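Local coordinates for MSHA biogenesis protein MshE (Vibrio cholerae, PDB 5HTL) that binds cyclic di-GMP through its N-terminal MshEN domain and probably takes part in building the MSHA pilus, at residues A[64-69]-A[129-134]; A[90-95]-A[102-107]. All blocks are in the same frame, centred on the assembly; numbering follows the deposited sequence.

Contact 1: residues A[64-69]-A[129-134]. With C2E (9,9'-[(2R,3R,3aS,5S,7aR,9R,10R,10aS,12S,14aR)-3,5,10,12-tetrahydroxy-5,12-dioxidooctahydro-2H,7H-difuro[3,2-d:3',2'-j][1,3,7,9,2,8]tetraoxadiphosphacyclododecine-2,9-diyl]bis(2-amino-1,9-dihydro-6H-purin-6-one)), chain D.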
ATOM      1  N   LEU A  64       4.773  -0.693   0.814  1.00 13.76           N
ATOM      2  CA  LEU A  64       4.215  -0.346   2.111  1.00 11.11           C
ATOM      3  C   LEU A  64       5.348  -0.210   3.102  1.00 11.43           C
ATOM      4  O   LEU A  64       6.462  -0.661   2.841  1.00 14.27           O
ATOM      5  CB  LEU A  64       3.151  -1.350   2.553  1.00 15.05           C
ATOM      6  CG  LEU A  64       3.500  -2.828   2.553  1.00 13.42           C
ATOM      7  CD1 LEU A  64       4.369  -3.212   3.755  1.00 15.89           C
ATOM      8  CD2 LEU A  64       2.230  -3.701   2.492  1.00 18.15           C
ATOM      9  N   PRO A  65       5.082   0.438   4.237  1.00 11.81           N
ATOM     10  CA  PRO A  65       6.176   0.592   5.190  1.00 11.96           C
ATOM     11  C   PRO A  65       6.285  -0.546   6.197  1.00  9.34           C
ATOM     12  O   PRO A  65       5.283  -1.179   6.556  1.00 11.19           O
ATOM     13  CB  PRO A  65       5.809   1.876   5.935  1.00 15.14           C
ATOM     14  CG  PRO A  65       4.353   1.957   5.851  1.00 17.38           C
ATOM     15  CD  PRO A  65       3.925   1.281   4.575  1.00 12.85           C
ATOM     16  N   VAL A  66       7.503  -0.769   6.674  1.00 10.97           N
ATOM     17  CA  VAL A  66       7.754  -1.578   7.855  1.00 11.02           C
ATOM     18  C   VAL A  66       7.574  -0.683   9.074  1.00 11.98           C
ATOM     19  O   VAL A  66       8.068   0.450   9.091  1.00 16.02           O
ATOM     20  CB  VAL A  66       9.202  -2.105   7.866  1.00 13.44           C
ATOM     21  CG1 VAL A  66       9.464  -2.923   9.111  1.00 18.93           C
ATOM     22  CG2 VAL A  66       9.494  -2.915   6.619  1.00 17.93           C
ATOM     23  N   ILE A  67       6.859  -1.160  10.086  1.00 12.11           N
ATOM     24  CA  ILE A  67       6.797  -0.416  11.342  1.00 13.08           C
ATOM     25  C   ILE A  67       7.480  -1.170  12.464  1.00 11.98           C
ATOM     26  O   ILE A  67       7.586  -2.401  12.432  1.00 13.69           O
ATOM     27  CB  ILE A  67       5.343  -0.061  11.770  1.00 12.69           C
ATOM     28  CG1 ILE A  67       4.494  -1.316  11.989  1.00 12.06           C
ATOM     29  CG2 ILE A  67       4.717   0.874  10.735  1.00 13.95           C
ATOM     30  CD1 ILE A  67       3.236  -1.049  12.796  1.00 13.78           C
ATOM     31  N   ASP A  68       7.964  -0.410  13.438  1.00 13.34           N
ATOM     32  CA  ASP A  68       8.418  -0.987  14.692  1.00 12.68           C
ATOM     33  C   ASP A  68       7.233  -0.954  15.642  1.00 11.99           C
ATOM     34  O   ASP A  68       6.997   0.042  16.329  1.00 13.42           O
ATOM     35  CB  ASP A  68       9.578  -0.175  15.263  1.00 13.19           C
ATOM     36  CG  ASP A  68      10.101  -0.740  16.565  1.00 17.87           C
ATOM     37  OD1 ASP A  68       9.517  -1.716  17.092  1.00 17.24           O
ATOM     38  OD2 ASP A  68      11.101  -0.190  17.075  1.00 21.58           O
ATOM     39  N   LEU A  69       6.494  -2.051  15.690  1.00 13.82           N
ATOM     40  CA  LEU A  69       5.264  -2.095  16.453  1.00 13.69           C
ATOM     41  C   LEU A  69       5.506  -2.025  17.975  1.00 16.93           C
ATOM     42  O   LEU A  69       4.605  -1.689  18.736  1.00 22.93           O
ATOM     43  CB  LEU A  69       4.474  -3.337  16.043  1.00 15.16           C
ATOM     44  CG  LEU A  69       3.069  -3.513  16.592  1.00 17.38           C
ATOM     45  CD1 LEU A  69       2.204  -2.274  16.351  1.00 18.25           C
ATOM     46  CD2 LEU A  69       2.444  -4.751  15.959  1.00 18.70           C
ATOM     47  N   PHE A 129      -2.395  -0.855   4.761  1.00 13.48           N
ATOM     48  CA  PHE A 129      -1.587  -1.943   5.321  1.00 13.03           C
ATOM     49  C   PHE A 129      -0.156  -1.531   5.611  1.00 14.37           C
ATOM     50  O   PHE A 129       0.459  -0.776   4.856  1.00 12.96           O
ATOM     51  CB  PHE A 129      -1.559  -3.164   4.392  1.00 16.13           C
ATOM     52  CG  PHE A 129      -2.895  -3.822   4.204  1.00 19.73           C
ATOM     53  CD1 PHE A 129      -3.521  -4.469   5.256  1.00 21.72           C
ATOM     54  CD2 PHE A 129      -3.517  -3.805   2.965  1.00 27.39           C
ATOM     55  CE1 PHE A 129      -4.758  -5.088   5.075  1.00 25.14           C
ATOM     56  CE2 PHE A 129      -4.746  -4.414   2.779  1.00 24.84           C
ATOM     57  CZ  PHE A 129      -5.364  -5.053   3.835  1.00 24.87           C
ATOM     58  N   VAL A 130       0.374  -2.048   6.709  1.00 10.87           N
ATOM     59  CA  VAL A 130       1.784  -1.928   7.035  1.00 10.91           C
ATOM     60  C   VAL A 130       2.257  -3.298   7.502  1.00  9.89           C
ATOM     61  O   VAL A 130       1.453  -4.143   7.891  1.00 11.21           O
ATOM     62  CB  VAL A 130       2.048  -0.843   8.110  1.00 12.34           C
ATOM     63  CG1 VAL A 130       1.479   0.516   7.675  1.00 13.78           C
ATOM     64  CG2 VAL A 130       1.470  -1.240   9.448  1.00 12.96           C
ATOM     65  N   ILE A 131       3.552  -3.542   7.418  1.00 10.10           N
ATOM     66  CA  ILE A 131       4.107  -4.824   7.829  1.00 10.32           C
ATOM     67  C   ILE A 131       4.879  -4.688   9.151  1.00 10.43           C
ATOM     68  O   ILE A 131       5.546  -3.670   9.403  1.00 11.47           O
ATOM     69  CB  ILE A 131       4.974  -5.452   6.689  1.00 11.63           C
ATOM     70  CG1 ILE A 131       5.333  -6.907   7.004  1.00 16.17           C
ATOM     71  CG2 ILE A 131       6.226  -4.636   6.423  1.00 14.10           C
ATOM     72  CD1 ILE A 131       5.982  -7.641   5.835  1.00 15.22           C
ATOM     73  N   ALA A 132       4.764  -5.700  10.004  1.00 12.87           N
ATOM     74  CA  ALA A 132       5.549  -5.753  11.231  1.00 12.74           C
ATOM     75  C   ALA A 132       6.025  -7.184  11.429  1.00 13.33           C
ATOM     76  O   ALA A 132       5.408  -8.115  10.918  1.00 13.86           O
ATOM     77  CB  ALA A 132       4.701  -5.294  12.415  1.00 17.30           C
ATOM     78  N   PRO A 133       7.130  -7.373  12.163  1.00 13.40           N
ATOM     79  CA  PRO A 133       7.538  -8.744  12.492  1.00 13.53           C
ATOM     80  C   PRO A 133       6.474  -9.494  13.287  1.00 11.73           C
ATOM     81  O   PRO A 133       5.774  -8.913  14.131  1.00 12.40           O
ATOM     82  CB  PRO A 133       8.786  -8.539  13.354  1.00 16.33           C
ATOM     83  CG  PRO A 133       9.302  -7.195  12.946  1.00 16.43           C
ATOM     84  CD  PRO A 133       8.100  -6.370  12.641  1.00 16.05           C
ATOM     85  N   GLU A 134       6.346 -10.789  13.011  1.00 13.26           N
ATOM     86  CA  GLU A 134       5.330 -11.600  13.667  1.00 14.84           C
ATOM     87  C   GLU A 134       5.458 -11.574  15.185  1.00 12.84           C
ATOM     88  O   GLU A 134       4.450 -11.497  15.887  1.00 13.40           O
ATOM     89  CB  GLU A 134       5.368 -13.032  13.133  1.00 17.11           C
ATOM     90  CG  GLU A 134       4.173 -13.874  13.513  1.00 26.00           C
ATOM     91  CD  GLU A 134       4.166 -15.191  12.765  1.00 37.41           C
ATOM     92  OE1 GLU A 134       3.871 -15.180  11.551  1.00 40.84           O
ATOM     93  OE2 GLU A 134       4.472 -16.227  13.388  1.00 43.47           O
TER
HETATM   94  P1  C2E D 201       4.627   4.459   1.793  1.00 11.12           P
HETATM   95  O2P C2E D 201       5.191   5.702   2.461  1.00 11.55           O
HETATM   96  O1P C2E D 201       3.386   3.849   2.407  1.00 12.86           O
HETATM   97  O5' C2E D 201       4.257   4.858   0.315  1.00 10.19           O
HETATM   98  C5' C2E D 201       3.796   3.941  -0.652  1.00 11.75           C
HETATM   99  C4' C2E D 201       3.813   4.454  -2.024  1.00 12.49           C
HETATM  100  O4' C2E D 201       2.875   5.475  -2.197  1.00 12.23           O
HETATM  101  C3' C2E D 201       5.142   5.065  -2.391  1.00 10.71           C
HETATM  102  O3' C2E D 201       5.944   4.100  -3.057  1.00 11.57           O
HETATM  103  C2' C2E D 201       4.808   6.180  -3.172  1.00  9.81           C
HETATM  104  O2' C2E D 201       4.742   5.841  -4.578  1.00 13.19           O
HETATM  105  C1' C2E D 201       3.480   6.657  -2.689  1.00 11.27           C
HETATM  106  N9  C2E D 201       3.586   7.580  -1.586  1.00 12.25           N
HETATM  107  C8  C2E D 201       4.473   7.853  -0.615  1.00 11.21           C
HETATM  108  N7  C2E D 201       3.907   8.794   0.149  1.00  9.27           N
HETATM  109  C5  C2E D 201       2.657   9.086  -0.309  1.00  9.72           C
HETATM  110  C6  C2E D 201       1.672   9.973   0.146  1.00 10.11           C
HETATM  111  O6  C2E D 201       1.811  10.738   1.262  1.00 10.93           O
HETATM  112  N1  C2E D 201       0.522  10.037  -0.536  1.00 11.35           N
HETATM  113  C2  C2E D 201       0.332   9.269  -1.619  1.00 11.23           C
HETATM  114  N2  C2E D 201      -0.909   9.406  -2.292  1.00 13.85           N
HETATM  115  N3  C2E D 201       1.239   8.404  -2.101  1.00 11.99           N
HETATM  116  C4  C2E D 201       2.429   8.287  -1.463  1.00 12.49           C
HETATM  117  P11 C2E D 201       7.531   4.088  -2.915  1.00 14.06           P
HETATM  118  O21 C2E D 201       8.126   3.122  -3.927  1.00 16.88           O
HETATM  119  O11 C2E D 201       7.986   5.494  -3.090  1.00 13.61           O
HETATM  120  O5A C2E D 201       7.902   3.698  -1.437  1.00 11.50           O
HETATM  121  C5A C2E D 201       7.507   2.483  -0.823  1.00 14.12           C
HETATM  122  C4A C2E D 201       7.668   2.465   0.604  1.00 13.47           C
HETATM  123  O4A C2E D 201       9.088   2.585   0.907  1.00 13.84           O
HETATM  124  C3A C2E D 201       7.031   3.622   1.278  1.00 11.23           C
HETATM  125  O3A C2E D 201       5.739   3.311   1.743  1.00 11.67           O
HETATM  126  C2A C2E D 201       7.961   3.993   2.352  1.00 10.62           C
HETATM  127  O2A C2E D 201       7.717   3.274   3.499  1.00 13.55           O
HETATM  128  C1A C2E D 201       9.306   3.643   1.810  1.00 12.20           C
HETATM  129  N91 C2E D 201      10.066   4.682   1.107  1.00 12.46           N
HETATM  130  C81 C2E D 201       9.621   5.612   0.246  1.00 13.62           C
HETATM  131  N71 C2E D 201      10.658   6.338  -0.189  1.00 14.92           N
HETATM  132  C51 C2E D 201      11.785   5.864   0.402  1.00 13.11           C
HETATM  133  C61 C2E D 201      13.146   6.184   0.348  1.00 16.92           C
HETATM  134  O61 C2E D 201      13.619   7.215  -0.443  1.00 18.85           O
HETATM  135  N11 C2E D 201      14.003   5.477   1.089  1.00 16.74           N
HETATM  136  C21 C2E D 201      13.586   4.468   1.857  1.00 18.86           C
HETATM  137  N21 C2E D 201      14.545   3.765   2.612  1.00 20.56           N
HETATM  138  N31 C2E D 201      12.301   4.116   1.942  1.00 15.69           N
HETATM  139  C41 C2E D 201      11.396   4.805   1.217  1.00 13.09           C
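Ile131 O takes two donors from 64-69: the amide N of Ile67 at 2.9 Å, almost straight on its carbonyl axis (C=O...N 174°), and a CA-H...O contact from Val66 CA. The amide N of Ile131 in turn reaches Pro65 O at 3.1 Å, in the carbonyl plane, so Ile131 is bonded through both its backbone groups and Val66 sits opposite it in a single beta bridge. Side chains close up around this bridge. Leu64 comes in at about a right angle to Ile131, its CD1 3.5 Å from Ile131 CG2, a branch that Val66 CG2 also meets at 3.7 Å. Through this bridge the connection after helix 51-62 lies along the end of strand 126-131, at the edge of the MshEN domain's sheet, where Leu64 and Pro65 line the cyclic di-GMP pocket; Pro65 CB comes within 3.4 Å of O2A of the ligand. Pro65 CG also leans on Val130 CG1 (3.7 Å). With CG1 set between its own N and carbonyl carbon (chi1 61°), Ile67 lays CD1 3.8 Å from Val130 CG2, while its CG1 touches Ala132 CB. The second subunit packs Gln32 on Pro65 and Gly36 on Ile67.

Contact 2: residues A[90-95]-A[102-107]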
ATOM      1  N   LEU A  90      -5.542 -14.169  11.841  1.00 12.03           N
ATOM      2  CA  LEU A  90      -5.146 -13.492  10.616  1.00 12.17           C
ATOM      3  C   LEU A  90      -3.791 -12.815  10.742  1.00 12.91           C
ATOM      4  O   LEU A  90      -3.268 -12.278   9.754  1.00 13.90           O
ATOM      5  CB  LEU A  90      -6.206 -12.443  10.260  1.00 14.05           C
ATOM      6  CG  LEU A  90      -7.584 -13.019   9.939  1.00 14.59           C
ATOM      7  CD1 LEU A  90      -8.629 -11.918   9.837  1.00 21.23           C
ATOM      8  CD2 LEU A  90      -7.500 -13.793   8.635  1.00 21.77           C
ATOM      9  N   ARG A  91      -3.221 -12.838  11.943  1.00 11.99           N
ATOM     10  CA  ARG A  91      -1.988 -12.108  12.263  1.00 11.54           C
ATOM     11  C   ARG A  91      -2.083 -10.656  11.786  1.00 11.24           C
ATOM     12  O   ARG A  91      -1.240 -10.165  11.026  1.00 12.49           O
ATOM     13  CB  ARG A  91      -0.751 -12.838  11.729  1.00 13.54           C
ATOM     14  CG  ARG A  91      -0.599 -14.250  12.327  1.00 14.23           C
ATOM     15  CD  ARG A  91       0.566 -15.001  11.693  1.00 19.47           C
ATOM     16  NE  ARG A  91       0.306 -15.275  10.285  1.00 18.27           N
ATOM     17  CZ  ARG A  91       1.223 -15.700   9.420  1.00 21.88           C
ATOM     18  NH1 ARG A  91       2.465 -15.926   9.826  1.00 21.62           N
ATOM     19  NH2 ARG A  91       0.892 -15.907   8.156  1.00 21.53           N
ATOM     20  N   ALA A  92      -3.120  -9.978  12.266  1.00 10.72           N
ATOM     21  CA  ALA A  92      -3.456  -8.612  11.856  1.00 10.15           C
ATOM     22  C   ALA A  92      -3.884  -7.832  13.078  1.00 10.58           C
ATOM     23  O   ALA A  92      -4.619  -8.346  13.913  1.00 12.08           O
ATOM     24  CB  ALA A  92      -4.580  -8.640  10.840  1.00 12.21           C
ATOM     25  N   LEU A  93      -3.420  -6.594  13.188  1.00 10.51           N
ATOM     26  CA  LEU A  93      -3.771  -5.717  14.302  1.00 11.62           C
ATOM     27  C   LEU A  93      -4.208  -4.363  13.779  1.00 10.34           C
ATOM     28  O   LEU A  93      -3.474  -3.714  13.036  1.00 11.49           O
ATOM     29  CB  LEU A  93      -2.558  -5.522  15.217  1.00 13.35           C
ATOM     30  CG  LEU A  93      -2.738  -4.656  16.472  1.00 14.07           C
ATOM     31  CD1 LEU A  93      -3.617  -5.401  17.456  1.00 14.31           C
ATOM     32  CD2 LEU A  93      -1.405  -4.322  17.130  1.00 14.65           C
ATOM     33  N   VAL A  94      -5.401  -3.928  14.169  1.00 12.28           N
ATOM     34  CA  VAL A  94      -5.872  -2.591  13.835  1.00 13.10           C
ATOM     35  C   VAL A  94      -5.197  -1.581  14.754  1.00 14.12           C
ATOM     36  O   VAL A  94      -5.371  -1.631  15.976  1.00 18.02           O
ATOM     37  CB  VAL A  94      -7.392  -2.467  14.027  1.00 13.31           C
ATOM     38  CG1 VAL A  94      -7.861  -1.085  13.587  1.00 20.15           C
ATOM     39  CG2 VAL A  94      -8.112  -3.555  13.252  1.00 17.27           C
ATOM     40  N   ILE A  95      -4.384  -0.701  14.173  1.00 14.20           N
ATOM     41  CA  ILE A  95      -3.607   0.257  14.963  1.00 15.05           C
ATOM     42  C   ILE A  95      -4.052   1.700  14.774  1.00 15.78           C
ATOM     43  O   ILE A  95      -3.592   2.592  15.480  1.00 15.98           O
ATOM     44  CB  ILE A  95      -2.081   0.146  14.690  1.00 16.06           C
ATOM     45  CG1 ILE A  95      -1.752   0.504  13.240  1.00 14.34           C
ATOM     46  CG2 ILE A  95      -1.571  -1.255  15.047  1.00 16.37           C
ATOM     47  CD1 ILE A  95      -0.235   0.608  12.942  1.00 17.25           C
ATOM     48  N   LEU A 102      -9.058   2.175   8.243  1.00 18.08           N
ATOM     49  CA  LEU A 102      -8.293   1.523   9.295  1.00 15.94           C
ATOM     50  C   LEU A 102      -6.863   1.353   8.812  1.00 16.07           C
ATOM     51  O   LEU A 102      -6.626   1.010   7.655  1.00 17.34           O
ATOM     52  CB  LEU A 102      -8.855   0.135   9.603  1.00 16.84           C
ATOM     53  CG  LEU A 102     -10.319   0.042  10.024  1.00 20.06           C
ATOM     54  CD1 LEU A 102     -10.700  -1.408  10.313  1.00 18.77           C
ATOM     55  CD2 LEU A 102     -10.533   0.868  11.253  1.00 20.31           C
ATOM     56  N   ARG A 103      -5.915   1.588   9.707  1.00 14.00           N
ATOM     57  CA  ARG A 103      -4.548   1.194   9.457  1.00 14.24           C
ATOM     58  C   ARG A 103      -4.361  -0.153  10.135  1.00  8.66           C
ATOM     59  O   ARG A 103      -4.619  -0.293  11.320  1.00 12.87           O
ATOM     60  CB  ARG A 103      -3.575   2.221  10.022  1.00 15.44           C
ATOM     61  CG  ARG A 103      -2.103   1.846   9.828  1.00 15.39           C
ATOM     62  CD  ARG A 103      -1.166   3.017  10.090  1.00 19.08           C
ATOM     63  NE  ARG A 103      -1.373   4.046   9.083  1.00 19.84           N
ATOM     64  CZ  ARG A 103      -2.002   5.196   9.310  1.00 17.12           C
ATOM     65  NH1 ARG A 103      -2.435   5.489  10.529  1.00 19.93           N
ATOM     66  NH2 ARG A 103      -2.164   6.061   8.319  1.00 20.39           N
ATOM     67  N   ILE A 104      -3.875  -1.121   9.367  1.00 12.11           N
ATOM     68  CA  ILE A 104      -3.758  -2.486   9.860  1.00 12.16           C
ATOM     69  C   ILE A 104      -2.339  -3.002   9.667  1.00 11.55           C
ATOM     70  O   ILE A 104      -1.822  -3.038   8.549  1.00 11.45           O
ATOM     71  CB  ILE A 104      -4.749  -3.428   9.136  1.00 14.42           C
ATOM     72  CG1 ILE A 104      -6.192  -2.933   9.331  1.00 16.98           C
ATOM     73  CG2 ILE A 104      -4.595  -4.870   9.637  1.00 13.61           C
ATOM     74  CD1 ILE A 104      -7.251  -3.858   8.760  1.00 21.32           C
ATOM     75  N   ALA A 105      -1.723  -3.405  10.775  1.00 10.81           N
ATOM     76  CA  ALA A 105      -0.409  -4.050  10.732  1.00 11.52           C
ATOM     77  C   ALA A 105      -0.588  -5.544  10.535  1.00 10.56           C
ATOM     78  O   ALA A 105      -1.375  -6.167  11.239  1.00 11.38           O
ATOM     79  CB  ALA A 105       0.369  -3.765  12.013  1.00 14.58           C
HETATM   80  N   MSE A 106       0.100  -6.124   9.560  1.00 11.58           N
HETATM   81  CA  MSE A 106       0.045  -7.569   9.343  1.00 11.00           C
HETATM   82  C   MSE A 106       1.433  -8.147   9.263  1.00 12.18           C
HETATM   83  O   MSE A 106       2.363  -7.482   8.818  1.00 12.38           O
HETATM   84  CB  MSE A 106      -0.668  -7.888   8.035  1.00 15.34           C
HETATM   85  CG  MSE A 106      -2.114  -7.507   8.015  1.00 19.17           C
HETATM   86 SE   MSE A 106      -2.889  -8.069   6.341  0.35 19.13          SE
HETATM   87  CE  MSE A 106      -2.898  -9.985   6.610  1.00 21.39           C
ATOM     88  N   SER A 107       1.575  -9.402   9.669  1.00 10.66           N
ATOM     89  CA  SER A 107       2.847 -10.096   9.530  1.00 13.38           C
ATOM     90  C   SER A 107       3.027 -10.521   8.077  1.00 13.48           C
ATOM     91  O   SER A 107       4.147 -10.594   7.575  1.00 13.92           O
ATOM     92  CB  SER A 107       2.881 -11.327  10.426  1.00 21.47           C
ATOM     93  OG  SER A 107       2.151 -12.373   9.838  1.00 24.28           O
TER
HETATM   94  O   HOH W   1      -0.603 -11.478   8.362  1.00 15.11           O
HETATM   95  O   HOH W   2      -2.496   4.680  13.679  1.00 23.04           O
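Leu102 leads off by meeting Val94, its CD2 4.0 Å from Val94 CG1 as the two side chains pass at a slant. At Arg103 the carbonyl O receives Ile95 N at 2.9 Å, and the aliphatic part of the side chain, CG and CD, runs alongside Ile95 CG1 and CD1. A bend at chi3 (-66°) then turns the guanidinium off, so that NH1 meets, at its edge and in plane, a water that donates to Ile95 O, while NH2 forms a salt bridge with Glu128. Ile104 directs CG2, anti to its backbone N, at Ala92 CB, 4.0 Å away. Strands 92-98 and 101-106 form an antiparallel beta hairpin, in which Val94-Ile104 and Ala92-Met106 are non-hydrogen-bonded pairs and Leu93-Ala105 is the hydrogen-bonded pair between them. Ala105 and Leu93 exchange two N-H...O bonds of 2.9 Å, from Leu93 N to Ala105 O and from Ala105 N to Leu93 O. Selenomethionine Met106 rests its CG on Ala92 CB (3.9 Å), on the face that also carries Val94 and Ile104. Finally Ser107 N bonds Arg91 O at 3.2 Å, where Arg91, with positive phi, closes helix 84-90 in a Schellman motif. Ser107 OG lies over one face of the Arg91 guanidinium, 3.3 Å above its plane and toward the rim; NH1 pairs with Glu134, modelled doubtfully close.

In the fold
Contact 2 is nested along the chain inside the loop that contact 1 closes, and their centres lie 9 Å apart. The two are joined through one three-stranded sheet, in which 101-106 is the middle strand, antiparallel to 92-98 and parallel to 126-131. Val130 O and Met106 N, 2.9 Å apart, probably share a hydrogen bond across the latter pair, where Val130 CG2 packs on Ala105 CA and Ile131 CG1 lies 3.5 Å from Met106 O. Contact 1 borders a cyclic di-GMP that the second subunit also hydrogen-bonds, and Ile95 and Arg103 of contact 2 pack on Thr35 of that subunit, so both contacts lie at the subunit interface.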